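Local coordinates for putative uncharacterized protein (Pyrococcus abyssi virus 1, PDB 4HR1) that is of unknown function but folds as a long, bromodomain-like helical bundle encoded by a virus of a hyperthermophilic archaeon, at residues K24-T29 with V99-G104; K34-Q39 with I93-R98; K44-E49 with E86-Q91; V54-Y59 with Y75-K80. All blocks are in the same frame, centred on the assembly; numbering follows the deposited sequence.

Contact 1: K24-T29 with V99-G104; sequences KGYMET and VGLAQG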
loop_
_atom_site.group_PDB
_atom_site.type_symbol
_atom_site.label_atom_id
_atom_site.label_comp_id
_atom_site.label_asym_id
_atom_site.label_seq_id
_atom_site.Cartn_x
_atom_site.Cartn_y
_atom_site.Cartn_z
ATOM N N LYS A 24 9.807 -4.606 9.637
ATOM C CA LYS A 24 9.723 -6.070 9.580
ATOM C C LYS A 24 11.075 -6.640 9.124
ATOM O O LYS A 24 11.650 -7.494 9.815
ATOM C CB LYS A 24 8.613 -6.489 8.599
ATOM C CG LYS A 24 7.649 -7.539 9.148
ATOM C CD LYS A 24 6.244 -6.979 9.353
ATOM C CE LYS A 24 5.218 -7.565 8.407
ATOM N NZ LYS A 24 5.216 -6.879 7.088
ATOM N N GLY A 25 11.589 -6.088 8.017
ATOM C CA GLY A 25 12.868 -6.439 7.413
ATOM C C GLY A 25 14.065 -6.172 8.296
ATOM O O GLY A 25 14.962 -7.019 8.386
ATOM N N TYR A 26 14.080 -5.001 8.971
ATOM C CA TYR A 26 15.152 -4.631 9.900
ATOM C C TYR A 26 15.207 -5.647 11.040
ATOM O O TYR A 26 16.296 -6.058 11.444
ATOM C CB TYR A 26 14.949 -3.197 10.455
ATOM C CG TYR A 26 15.840 -2.867 11.634
ATOM C CD1 TYR A 26 17.196 -2.613 11.459
ATOM C CD2 TYR A 26 15.339 -2.860 12.933
ATOM C CE1 TYR A 26 18.023 -2.310 12.541
ATOM C CE2 TYR A 26 16.161 -2.581 14.026
ATOM C CZ TYR A 26 17.503 -2.301 13.823
ATOM O OH TYR A 26 18.322 -2.012 14.887
HETATM N N MSE A 27 14.023 -6.046 11.539
HETATM C CA MSE A 27 13.833 -6.985 12.640
HETATM C C MSE A 27 14.243 -8.399 12.314
HETATM O O MSE A 27 14.796 -9.064 13.183
HETATM C CB MSE A 27 12.395 -6.939 13.140
HETATM C CG MSE A 27 12.101 -5.658 13.882
HETATM SE SE MSE A 27 10.375 -5.626 14.744
HETATM C CE MSE A 27 10.658 -4.059 15.806
ATOM N N GLU A 28 13.962 -8.867 11.079
ATOM C CA GLU A 28 14.357 -10.189 10.595
ATOM C C GLU A 28 15.897 -10.278 10.530
ATOM O O GLU A 28 16.475 -11.230 11.064
ATOM C CB GLU A 28 13.747 -10.464 9.208
ATOM C CG GLU A 28 12.391 -11.145 9.263
ATOM C CD GLU A 28 11.258 -10.432 8.548
ATOM O OE1 GLU A 28 10.264 -10.078 9.224
ATOM O OE2 GLU A 28 11.349 -10.246 7.312
ATOM N N THR A 29 16.546 -9.256 9.917
ATOM C CA THR A 29 17.999 -9.137 9.749
ATOM C C THR A 29 18.753 -8.944 11.091
ATOM O O THR A 29 19.942 -9.270 11.164
ATOM C CB THR A 29 18.318 -8.018 8.743
ATOM O OG1 THR A 29 17.416 -8.095 7.639
ATOM C CG2 THR A 29 19.757 -8.066 8.230
ATOM N N VAL A 99 13.872 0.470 18.533
ATOM C CA VAL A 99 14.444 -0.818 18.154
ATOM C C VAL A 99 15.910 -0.807 17.711
ATOM O O VAL A 99 16.476 -1.867 17.411
ATOM C CB VAL A 99 13.494 -1.671 17.283
ATOM C CG1 VAL A 99 12.154 -1.840 17.982
ATOM C CG2 VAL A 99 13.299 -1.074 15.893
ATOM N N GLY A 100 16.529 0.373 17.754
ATOM C CA GLY A 100 17.936 0.550 17.408
ATOM C C GLY A 100 18.185 1.062 16.007
ATOM O O GLY A 100 19.339 1.253 15.614
ATOM N N LEU A 101 17.103 1.270 15.241
ATOM C CA LEU A 101 17.123 1.801 13.880
ATOM C C LEU A 101 17.531 3.278 13.985
ATOM O O LEU A 101 17.125 3.962 14.938
ATOM C CB LEU A 101 15.705 1.669 13.283
ATOM C CG LEU A 101 15.456 1.374 11.792
ATOM C CD1 LEU A 101 16.675 0.835 11.064
ATOM C CD2 LEU A 101 14.274 0.448 11.631
ATOM N N ALA A 102 18.376 3.747 13.042
ATOM C CA ALA A 102 18.911 5.115 12.983
ATOM C C ALA A 102 19.738 5.484 14.244
ATOM O O ALA A 102 19.491 6.508 14.896
ATOM C CB ALA A 102 17.790 6.114 12.732
ATOM N N GLN A 103 20.725 4.623 14.577
ATOM C CA GLN A 103 21.598 4.765 15.745
ATOM C C GLN A 103 22.520 5.967 15.592
ATOM O O GLN A 103 22.400 6.931 16.355
ATOM C CB GLN A 103 22.395 3.470 15.985
ATOM C CG GLN A 103 22.732 3.224 17.445
ATOM C CD GLN A 103 21.546 2.699 18.209
ATOM O OE1 GLN A 103 21.116 1.553 18.025
ATOM N NE2 GLN A 103 20.987 3.529 19.080
ATOM N N GLY A 104 23.410 5.895 14.601
ATOM C CA GLY A 104 24.340 6.961 14.245
ATOM C C GLY A 104 23.789 7.705 13.048
ATOM O O GLY A 104 24.389 7.696 11.967
#
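Tyr26, on helix 5-30, reaches over to the loop that follows helix 72-98 and meets Leu101, Val99 and Gly100 in turn. Its CG lies anti to the backbone N (chi1 167°), which sends the ring toward that loop. CB comes first, 3.9 Å from Leu101 CD2, and CG then nestles against both methyls of Leu101. Next, CD1 stands 3.5 Å from Leu101 CD1, a methyl that lies over one ring face, nearer the rim than the centre, in a CH-pi contact. Along the other flank of the ring, CE2 packs on Val99 CG2 at 3.7 Å. At the tip, OH donates a hydrogen bond to Val99 O (3.1 Å). This oxygen sits at the ring edge, in its plane, although the hydroxyl stands above the carbonyl plane, 36° out of it. Beside Tyr26, the extended selenomethionine Met27 crosses Val99 at about a right angle, its CE 3.4 Å from Val99 CG1.

Gly100 is the first residue to leave the geometry of helix 72-98, in a Schellman motif. Its positive phi (99°) is easy for a residue without a CB, and the tyrosine oxygen passes close to its backbone. An aromatic side chain of the other chain also meets the Tyr26 ring. Tyrosine therefore suits a half-buried place: its ring joins the apolar packing, while its hydroxyl supplies a donor to a carbonyl at the helix end, where helical N-H groups run out.

Contact 2: K34-Q39 with I93-R98; sequences KKELEQ and IVEMLR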
loop_
_atom_site.group_PDB
_atom_site.type_symbol
_atom_site.label_atom_id
_atom_site.label_comp_id
_atom_site.label_asym_id
_atom_site.label_seq_id
_atom_site.Cartn_x
_atom_site.Cartn_y
_atom_site.Cartn_z
ATOM N N LYS A 34 10.320 -10.633 20.959
ATOM C CA LYS A 34 8.931 -11.064 20.722
ATOM C C LYS A 34 7.926 -9.913 20.900
ATOM O O LYS A 34 6.961 -9.814 20.134
ATOM C CB LYS A 34 8.568 -12.261 21.619
ATOM C CG LYS A 34 8.600 -13.600 20.884
ATOM C CD LYS A 34 8.427 -14.783 21.833
ATOM C CE LYS A 34 9.711 -15.547 22.065
ATOM N NZ LYS A 34 10.025 -16.475 20.942
ATOM N N LYS A 35 8.193 -9.028 21.884
ATOM C CA LYS A 35 7.396 -7.837 22.193
ATOM C C LYS A 35 7.481 -6.858 21.025
ATOM O O LYS A 35 6.455 -6.324 20.606
ATOM C CB LYS A 35 7.891 -7.152 23.487
ATOM C CG LYS A 35 7.767 -8.012 24.741
ATOM C CD LYS A 35 9.106 -8.195 25.482
ATOM C CE LYS A 35 10.132 -9.070 24.778
ATOM N NZ LYS A 35 9.665 -10.470 24.569
ATOM N N GLU A 36 8.704 -6.655 20.485
ATOM C CA GLU A 36 8.973 -5.752 19.365
ATOM C C GLU A 36 8.194 -6.127 18.093
ATOM O O GLU A 36 7.579 -5.255 17.478
ATOM C CB GLU A 36 10.489 -5.605 19.120
ATOM C CG GLU A 36 11.213 -4.787 20.184
ATOM C CD GLU A 36 12.730 -4.727 20.092
ATOM O OE1 GLU A 36 13.349 -5.713 19.631
ATOM O OE2 GLU A 36 13.307 -3.701 20.520
ATOM N N LEU A 37 8.155 -7.423 17.752
ATOM C CA LEU A 37 7.422 -7.932 16.585
ATOM C C LEU A 37 5.896 -7.853 16.783
ATOM O O LEU A 37 5.149 -7.726 15.801
ATOM C CB LEU A 37 7.849 -9.369 16.266
ATOM C CG LEU A 37 9.304 -9.553 15.835
ATOM C CD1 LEU A 37 9.937 -10.730 16.558
ATOM C CD2 LEU A 37 9.419 -9.693 14.320
ATOM N N GLU A 38 5.447 -7.927 18.058
ATOM C CA GLU A 38 4.047 -7.818 18.460
ATOM C C GLU A 38 3.595 -6.378 18.220
ATOM O O GLU A 38 2.615 -6.181 17.505
ATOM C CB GLU A 38 3.878 -8.204 19.944
ATOM C CG GLU A 38 2.472 -8.629 20.346
ATOM C CD GLU A 38 2.354 -10.078 20.780
ATOM O OE1 GLU A 38 2.951 -10.445 21.820
ATOM O OE2 GLU A 38 1.661 -10.850 20.079
ATOM N N GLN A 39 4.353 -5.379 18.767
ATOM C CA GLN A 39 4.113 -3.930 18.637
ATOM C C GLN A 39 3.963 -3.498 17.171
ATOM O O GLN A 39 3.068 -2.709 16.853
ATOM C CB GLN A 39 5.241 -3.117 19.298
ATOM C CG GLN A 39 5.328 -3.223 20.828
ATOM C CD GLN A 39 6.594 -2.602 21.412
ATOM O OE1 GLN A 39 6.547 -1.799 22.350
ATOM N NE2 GLN A 39 7.762 -2.969 20.894
ATOM N N ILE A 93 7.828 5.934 13.745
ATOM C CA ILE A 93 9.125 6.597 13.911
ATOM C C ILE A 93 9.655 6.321 15.317
ATOM O O ILE A 93 10.815 5.926 15.486
ATOM C CB ILE A 93 9.039 8.109 13.549
ATOM C CG1 ILE A 93 8.608 8.304 12.078
ATOM C CG2 ILE A 93 10.366 8.829 13.832
ATOM C CD1 ILE A 93 7.873 9.564 11.771
ATOM N N VAL A 94 8.765 6.437 16.309
ATOM C CA VAL A 94 9.064 6.137 17.707
ATOM C C VAL A 94 9.523 4.672 17.853
ATOM O O VAL A 94 10.493 4.415 18.562
ATOM C CB VAL A 94 7.843 6.501 18.602
ATOM C CG1 VAL A 94 7.955 5.897 20.000
ATOM C CG2 VAL A 94 7.676 8.019 18.687
ATOM N N GLU A 95 8.845 3.731 17.161
ATOM C CA GLU A 95 9.185 2.307 17.171
ATOM C C GLU A 95 10.542 2.069 16.544
ATOM O O GLU A 95 11.360 1.360 17.142
ATOM C CB GLU A 95 8.097 1.445 16.492
ATOM C CG GLU A 95 8.354 -0.061 16.528
ATOM C CD GLU A 95 8.363 -0.743 17.887
ATOM O OE1 GLU A 95 8.012 -0.085 18.895
ATOM O OE2 GLU A 95 8.703 -1.949 17.940
ATOM N N MET A 96 10.784 2.666 15.347
ATOM C CA MET A 96 12.057 2.588 14.621
ATOM C C MET A 96 13.185 2.960 15.600
ATOM O O MET A 96 14.058 2.134 15.860
ATOM C CB MET A 96 12.070 3.554 13.411
ATOM C CG MET A 96 11.328 3.059 12.203
ATOM S SD MET A 96 11.261 4.348 10.945
ATOM C CE MET A 96 10.667 3.445 9.647
ATOM N N LEU A 97 13.087 4.150 16.226
ATOM C CA LEU A 97 14.060 4.666 17.196
ATOM C C LEU A 97 14.285 3.788 18.416
ATOM O O LEU A 97 15.418 3.666 18.871
ATOM C CB LEU A 97 13.703 6.098 17.603
ATOM C CG LEU A 97 13.906 7.115 16.493
ATOM C CD1 LEU A 97 13.022 8.319 16.688
ATOM C CD2 LEU A 97 15.382 7.478 16.325
ATOM N N ARG A 98 13.217 3.164 18.918
ATOM C CA ARG A 98 13.219 2.267 20.075
ATOM C C ARG A 98 13.929 0.943 19.788
ATOM O O ARG A 98 14.495 0.345 20.705
ATOM C CB ARG A 98 11.772 1.972 20.496
ATOM C CG ARG A 98 11.575 1.832 22.005
ATOM C CD ARG A 98 10.448 0.875 22.410
ATOM N NE ARG A 98 9.258 0.925 21.546
ATOM C CZ ARG A 98 8.260 1.799 21.664
ATOM N NH1 ARG A 98 8.302 2.747 22.594
ATOM N NH2 ARG A 98 7.222 1.744 20.840
#
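A bend at chi2 (65°) turns the Glu95 carboxylate toward Gln39, whose own chain runs extended beyond CG to bring its amide across the gap. The two belong to neighbouring antiparallel helices of the bundle, 34-63 and 72-98, whose short segments lie at 164° with their axes 11.5 Å apart at closest approach. The side chains cross at about a right angle, with amide and carboxylate planes 86° apart. Gln39 NE2 comes within 3.3 Å of Glu95 OE2, but the angle is too poor for a hydrogen bond. Arg98, one turn on along the same helix, serves one oxygen of the buried Glu95, OE1, and this salt bridge probably steadies a charge that also packs against Leu23 and Met27 of helix 5-30. Bent at chi3, the long Arg98 swings alongside its helix to Glu95, while Gln39 OE1 lies over one face of its guanidinium, 3.9 Å from Arg98 NH2. Glu36 borders the site through its backbone O, and its own OE1 accepts a hydrogen bond from Thr33 N, just ahead of helix 34-63. Arg98 grips side-on with two nitrogens that share one oxygen: NE lies 3.1 Å from Glu95 OE1, and NH2 meets Glu95 OE1 at 2.8 Å, nearly along the C-O direction.

Contact 3: K44-E49 with E86-Q91; sequences KERVDE and EDIKEQ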
loop_
_atom_site.group_PDB
_atom_site.type_symbol
_atom_site.label_atom_id
_atom_site.label_comp_id
_atom_site.label_asym_id
_atom_site.label_seq_id
_atom_site.Cartn_x
_atom_site.Cartn_y
_atom_site.Cartn_z
ATOM N N LYS A 44 0.537 -2.441 12.187
ATOM C CA LYS A 44 0.037 -2.860 10.867
ATOM C C LYS A 44 -1.506 -2.984 10.886
ATOM O O LYS A 44 -2.175 -2.452 9.988
ATOM C CB LYS A 44 0.703 -4.173 10.416
ATOM C CG LYS A 44 0.288 -4.643 9.022
ATOM C CD LYS A 44 0.725 -6.087 8.770
ATOM C CE LYS A 44 -0.120 -6.789 7.728
ATOM N NZ LYS A 44 -1.469 -7.160 8.246
ATOM N N GLU A 45 -2.060 -3.618 11.952
ATOM C CA GLU A 45 -3.507 -3.754 12.113
ATOM C C GLU A 45 -4.208 -2.415 12.212
ATOM O O GLU A 45 -5.229 -2.235 11.551
ATOM C CB GLU A 45 -3.879 -4.688 13.284
ATOM C CG GLU A 45 -4.069 -6.137 12.860
ATOM C CD GLU A 45 -4.927 -6.312 11.621
ATOM O OE1 GLU A 45 -4.365 -6.694 10.569
ATOM O OE2 GLU A 45 -6.125 -5.943 11.670
ATOM N N ARG A 46 -3.624 -1.445 12.973
ATOM C CA ARG A 46 -4.147 -0.068 13.083
ATOM C C ARG A 46 -4.201 0.596 11.700
ATOM O O ARG A 46 -5.172 1.303 11.399
ATOM C CB ARG A 46 -3.294 0.776 14.046
ATOM C CG ARG A 46 -3.805 0.817 15.486
ATOM C CD ARG A 46 -4.449 2.155 15.837
ATOM N NE ARG A 46 -3.474 3.244 15.980
ATOM C CZ ARG A 46 -3.796 4.532 16.078
ATOM N NH1 ARG A 46 -2.848 5.453 16.196
ATOM N NH2 ARG A 46 -5.069 4.909 16.057
ATOM N N VAL A 47 -3.197 0.311 10.831
ATOM C CA VAL A 47 -3.161 0.864 9.467
ATOM C C VAL A 47 -4.294 0.276 8.614
ATOM O O VAL A 47 -5.017 1.043 7.948
ATOM C CB VAL A 47 -1.772 0.750 8.770
ATOM C CG1 VAL A 47 -1.781 1.388 7.383
ATOM C CG2 VAL A 47 -0.676 1.360 9.629
ATOM N N ASP A 48 -4.449 -1.083 8.636
ATOM C CA ASP A 48 -5.496 -1.764 7.856
ATOM C C ASP A 48 -6.901 -1.280 8.246
ATOM O O ASP A 48 -7.735 -1.072 7.359
ATOM C CB ASP A 48 -5.388 -3.299 7.954
ATOM C CG ASP A 48 -4.048 -3.904 7.541
ATOM O OD1 ASP A 48 -3.777 -5.067 7.932
ATOM O OD2 ASP A 48 -3.264 -3.211 6.840
ATOM N N GLU A 49 -7.127 -1.023 9.559
ATOM C CA GLU A 49 -8.401 -0.508 10.070
ATOM C C GLU A 49 -8.744 0.860 9.471
ATOM O O GLU A 49 -9.805 1.025 8.865
ATOM C CB GLU A 49 -8.389 -0.445 11.607
ATOM C CG GLU A 49 -9.024 -1.668 12.253
ATOM C CD GLU A 49 -8.269 -2.290 13.411
ATOM O OE1 GLU A 49 -7.859 -1.548 14.333
ATOM O OE2 GLU A 49 -8.132 -3.535 13.418
ATOM N N GLU A 86 -1.596 10.125 10.849
ATOM C CA GLU A 86 -0.446 10.905 11.294
ATOM C C GLU A 86 0.020 10.461 12.652
ATOM O O GLU A 86 1.222 10.387 12.863
ATOM C CB GLU A 86 -0.676 12.411 11.146
ATOM C CG GLU A 86 0.602 13.229 11.078
ATOM C CD GLU A 86 1.529 13.059 9.883
ATOM O OE1 GLU A 86 2.706 13.469 9.998
ATOM O OE2 GLU A 86 1.067 12.608 8.810
ATOM N N ASP A 87 -0.904 10.020 13.527
ATOM C CA ASP A 87 -0.522 9.454 14.827
ATOM C C ASP A 87 0.187 8.124 14.616
ATOM O O ASP A 87 1.147 7.828 15.334
ATOM C CB ASP A 87 -1.746 9.249 15.740
ATOM C CG ASP A 87 -2.498 10.522 16.115
ATOM O OD1 ASP A 87 -1.861 11.454 16.642
ATOM O OD2 ASP A 87 -3.738 10.546 15.960
ATOM N N ILE A 88 -0.257 7.331 13.601
ATOM C CA ILE A 88 0.363 6.040 13.277
ATOM C C ILE A 88 1.818 6.273 12.838
ATOM O O ILE A 88 2.726 5.624 13.375
ATOM C CB ILE A 88 -0.482 5.177 12.290
ATOM C CG1 ILE A 88 -1.863 4.793 12.933
ATOM C CG2 ILE A 88 0.279 3.906 11.899
ATOM C CD1 ILE A 88 -3.008 4.504 11.931
ATOM N N LYS A 89 2.031 7.290 11.970
ATOM C CA LYS A 89 3.357 7.680 11.501
ATOM C C LYS A 89 4.280 7.966 12.694
ATOM O O LYS A 89 5.376 7.413 12.756
ATOM C CB LYS A 89 3.264 8.860 10.519
ATOM C CG LYS A 89 4.573 9.191 9.816
ATOM C CD LYS A 89 4.354 10.063 8.590
ATOM C CE LYS A 89 5.639 10.208 7.798
ATOM N NZ LYS A 89 5.422 10.855 6.472
ATOM N N GLU A 90 3.781 8.747 13.676
ATOM C CA GLU A 90 4.489 9.117 14.901
ATOM C C GLU A 90 4.914 7.871 15.661
ATOM O O GLU A 90 6.081 7.745 16.024
ATOM C CB GLU A 90 3.575 10.015 15.767
ATOM C CG GLU A 90 4.283 10.908 16.772
ATOM C CD GLU A 90 4.448 10.387 18.188
ATOM O OE1 GLU A 90 4.846 11.191 19.060
ATOM O OE2 GLU A 90 4.185 9.187 18.433
ATOM N N GLN A 91 3.978 6.923 15.858
ATOM C CA GLN A 91 4.247 5.671 16.571
ATOM C C GLN A 91 5.212 4.756 15.802
ATOM O O GLN A 91 5.950 3.986 16.428
ATOM C CB GLN A 91 2.948 4.940 16.920
ATOM C CG GLN A 91 2.005 5.677 17.867
ATOM C CD GLN A 91 0.835 4.797 18.243
ATOM O OE1 GLN A 91 0.793 4.207 19.333
ATOM N NE2 GLN A 91 -0.125 4.649 17.338
#
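The flat guanidinium of Arg46 has Ile88 over one face, with Ile88 CG1 3.5 Å from Arg46 NH1, while the Gln91 amide and Asp87 stand at its edge. The amide is turned steeply, its plane 70° from that of the guanidinium. Asp87 presents its CB, 4.0 Å from Arg46 NH1; its carboxylate stays farther off, with OD2 5.2 Å from Arg46 NH1, near enough that it may favour the positive charge but not in contact. Bends at chi2 (-106°) and chi3 fold the arginine over the isoleucine; one long side chain thereby covers apolar surface with its flat group and carries its charge to the border of the contact.

Ile88 has branches for two partners. Its CG1 arm lies under the arginine, ending with CD1 3.9 Å from the backbone Arg46 O, while CG2 meets Val47 CG2 at 3.5 Å. Beta-branching suits this last meeting, since both CG2 methyls are short, stiff and close to their own backbones. Lys44, Glu45 and Asp48 form a separate salt-bridge network along their own helix: Lys44 NZ donates to the syn lone pair of Asp48 OD1 (3.1 Å), while the bridge to Glu45 is long. Asp48 has a second partner in Arg17 of helix 5-30.

Segments 44-49 and 86-91, of helices 34-63 and 72-98, run antiparallel at 166°, their axes 10.6 Å apart at closest approach, and helix 5-30 packs beside both, setting Ile20 against Val47 and Leu16 against Ile88.

Contact 4: V54-Y59 with Y75-K80; sequences VNWDVY and YKEIQK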
loop_
_atom_site.group_PDB
_atom_site.type_symbol
_atom_site.label_atom_id
_atom_site.label_comp_id
_atom_site.label_asym_id
_atom_site.label_seq_id
_atom_site.Cartn_x
_atom_site.Cartn_y
_atom_site.Cartn_z
ATOM N N VAL A 54 -11.575 4.621 4.590
ATOM C CA VAL A 54 -11.464 5.597 3.496
ATOM C C VAL A 54 -11.632 5.083 2.050
ATOM O O VAL A 54 -11.691 5.906 1.127
ATOM C CB VAL A 54 -10.231 6.527 3.664
ATOM C CG1 VAL A 54 -10.345 7.372 4.927
ATOM C CG2 VAL A 54 -8.921 5.739 3.648
ATOM N N ASN A 55 -11.741 3.741 1.855
ATOM C CA ASN A 55 -11.940 3.059 0.558
ATOM C C ASN A 55 -13.046 3.688 -0.251
ATOM O O ASN A 55 -12.993 3.695 -1.488
ATOM C CB ASN A 55 -12.321 1.581 0.761
ATOM C CG ASN A 55 -11.246 0.673 1.294
ATOM O OD1 ASN A 55 -10.046 0.987 1.262
ATOM N ND2 ASN A 55 -11.669 -0.504 1.765
ATOM N N TRP A 56 -14.092 4.172 0.449
ATOM C CA TRP A 56 -15.229 4.820 -0.186
ATOM C C TRP A 56 -14.756 5.977 -1.049
ATOM O O TRP A 56 -15.215 6.087 -2.183
ATOM C CB TRP A 56 -16.259 5.263 0.866
ATOM C CG TRP A 56 -15.761 6.289 1.836
ATOM C CD1 TRP A 56 -15.156 6.059 3.041
ATOM C CD2 TRP A 56 -15.815 7.713 1.678
ATOM N NE1 TRP A 56 -14.816 7.252 3.636
ATOM C CE2 TRP A 56 -15.182 8.284 2.804
ATOM C CE3 TRP A 56 -16.308 8.562 0.671
ATOM C CZ2 TRP A 56 -15.059 9.669 2.968
ATOM C CZ3 TRP A 56 -16.153 9.935 0.819
ATOM C CH2 TRP A 56 -15.544 10.473 1.956
ATOM N N ASP A 57 -13.756 6.780 -0.550
ATOM C CA ASP A 57 -13.243 7.941 -1.269
ATOM C C ASP A 57 -12.401 7.627 -2.494
ATOM O O ASP A 57 -12.422 8.394 -3.472
ATOM C CB ASP A 57 -12.600 8.974 -0.343
ATOM C CG ASP A 57 -12.486 10.335 -0.998
ATOM O OD1 ASP A 57 -11.367 10.898 -0.998
ATOM O OD2 ASP A 57 -13.478 10.778 -1.638
ATOM N N VAL A 58 -11.720 6.468 -2.478
ATOM C CA VAL A 58 -10.959 5.985 -3.620
ATOM C C VAL A 58 -11.935 5.798 -4.798
ATOM O O VAL A 58 -11.679 6.362 -5.857
ATOM C CB VAL A 58 -10.142 4.725 -3.274
ATOM C CG1 VAL A 58 -9.234 4.313 -4.433
ATOM C CG2 VAL A 58 -9.335 4.938 -1.996
ATOM N N TYR A 59 -13.111 5.127 -4.581
ATOM C CA TYR A 59 -14.133 5.024 -5.633
ATOM C C TYR A 59 -14.908 6.321 -5.811
ATOM O O TYR A 59 -15.063 6.770 -6.957
ATOM C CB TYR A 59 -15.145 3.847 -5.461
ATOM C CG TYR A 59 -16.198 3.854 -6.565
ATOM C CD1 TYR A 59 -15.832 3.724 -7.904
ATOM C CD2 TYR A 59 -17.535 4.133 -6.283
ATOM C CE1 TYR A 59 -16.771 3.835 -8.930
ATOM C CE2 TYR A 59 -18.494 4.206 -7.300
ATOM C CZ TYR A 59 -18.105 4.062 -8.625
ATOM O OH TYR A 59 -19.021 4.174 -9.646
ATOM N N TYR A 75 -15.751 15.149 4.002
ATOM C CA TYR A 75 -14.546 15.938 4.267
ATOM C C TYR A 75 -14.026 15.748 5.704
ATOM O O TYR A 75 -12.837 15.478 5.882
ATOM C CB TYR A 75 -14.823 17.432 4.021
ATOM C CG TYR A 75 -13.579 18.298 4.091
ATOM C CD1 TYR A 75 -12.870 18.626 2.938
ATOM C CD2 TYR A 75 -13.096 18.768 5.313
ATOM C CE1 TYR A 75 -11.711 19.400 2.996
ATOM C CE2 TYR A 75 -11.939 19.545 5.382
ATOM C CZ TYR A 75 -11.246 19.851 4.219
ATOM O OH TYR A 75 -10.104 20.617 4.264
ATOM N N LYS A 76 -14.912 15.895 6.715
ATOM C CA LYS A 76 -14.575 15.768 8.144
ATOM C C LYS A 76 -14.082 14.372 8.533
ATOM O O LYS A 76 -13.150 14.249 9.340
ATOM C CB LYS A 76 -15.758 16.200 9.034
ATOM C CG LYS A 76 -16.030 17.716 9.032
ATOM C CD LYS A 76 -17.469 18.051 9.436
ATOM C CE LYS A 76 -17.674 18.196 10.925
ATOM N NZ LYS A 76 -19.118 18.258 11.264
ATOM N N GLU A 77 -14.731 13.322 7.975
ATOM C CA GLU A 77 -14.386 11.920 8.199
ATOM C C GLU A 77 -13.012 11.637 7.542
ATOM O O GLU A 77 -12.206 10.936 8.148
ATOM C CB GLU A 77 -15.499 10.998 7.647
ATOM C CG GLU A 77 -15.384 9.525 8.031
ATOM C CD GLU A 77 -14.408 8.663 7.245
ATOM O OE1 GLU A 77 -14.263 8.862 6.016
ATOM O OE2 GLU A 77 -13.798 7.764 7.868
ATOM N N ILE A 78 -12.734 12.212 6.348
ATOM C CA ILE A 78 -11.430 12.083 5.682
ATOM C C ILE A 78 -10.338 12.755 6.574
ATOM O O ILE A 78 -9.282 12.153 6.820
ATOM C CB ILE A 78 -11.451 12.706 4.252
ATOM C CG1 ILE A 78 -12.219 11.835 3.245
ATOM C CG2 ILE A 78 -10.030 13.021 3.747
ATOM C CD1 ILE A 78 -11.595 10.416 2.949
ATOM N N GLN A 79 -10.628 13.998 7.064
ATOM C CA GLN A 79 -9.748 14.767 7.931
ATOM C C GLN A 79 -9.462 14.062 9.233
ATOM O O GLN A 79 -8.330 14.108 9.701
ATOM C CB GLN A 79 -10.288 16.188 8.165
ATOM C CG GLN A 79 -10.135 17.125 6.958
ATOM C CD GLN A 79 -8.710 17.363 6.470
ATOM O OE1 GLN A 79 -8.455 17.442 5.262
ATOM N NE2 GLN A 79 -7.748 17.514 7.381
ATOM N N LYS A 80 -10.459 13.382 9.805
ATOM C CA LYS A 80 -10.281 12.638 11.057
ATOM C C LYS A 80 -9.458 11.379 10.817
ATOM O O LYS A 80 -8.716 10.960 11.703
ATOM C CB LYS A 80 -11.637 12.298 11.695
ATOM C CG LYS A 80 -12.242 13.457 12.487
ATOM C CD LYS A 80 -13.776 13.484 12.460
ATOM C CE LYS A 80 -14.446 12.473 13.368
ATOM N NZ LYS A 80 -14.696 11.168 12.683
#
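Val54 and Ile78 bring their backbones together, CA to CA 6.8 Å, where segments 54-59 and 75-80 cross at 121°, their axes 10.7 Å apart at closest approach. Their parent helices, 34-63 and 72-98, are antiparallel neighbours of the bundle, but the first is kinked: its regular bonding is broken at Trp56 and Asp57, and Asp57 N bonds to Val54 O instead.

Ile78 is the apolar centre of the contact. Its CD1 fits between three residues, 3.8 Å from Val54 CG1, 3.7 Å from Asp57 CB and 3.5 Å from Trp56 CZ2. A branched chain that carries its end methyl one carbon farther suits such a three-sided slot, and Val54 continues the apolar surface toward Val9 and Ile13 of helix 5-30. The indole of Trp56 is placed by an uncommon torsion for a helix, CG between the backbone N and the carbonyl carbon (chi1 63°), which swings the ring across toward 75-80 and somewhat back toward the preceding turn, with Asp57 CB over one face.

That turn leaves the indole edge facing Glu77. NE1 donates to Glu77 OE1 at 2.9 Å, close to the ring plane but bent, with an N-H...O angle of 136°; a weak second bond from NE1 to Ala53 O is consistent with the bend. Tryptophan can thus pack as a hydrocarbon and still tie down a carboxylate. The other chain of the assembly reaches this helix too, an aromatic side chain of it hydrogen-bonding to Val58 O. Still at the ring edge, Glu77 OE1 also lies 3.3 Å from Trp56 CZ2.

Contacts 2, 3 and 4 are successive stations along one antiparallel pair, helices 34-63 and 72-98, nested inside the loop that contact 1 closes between helix 5-30 and the segment 99-104. Contact 3 lies nearest the middle of the chain and mixes buried methyls with a charged rim. Contacts 2 and 4 lie on opposite sides of the chain's centre, 29 Å apart between centres: contact 2 is largely polar and partly open, contact 4 buried, its apolar packing joined by one indole-carboxylate hydrogen bond. Contact 1 adjoins contact 2, where Met27 packs on Glu95 and Leu101 N probably bonds to Met96 O. Only contacts 1 and 4 meet the other chain.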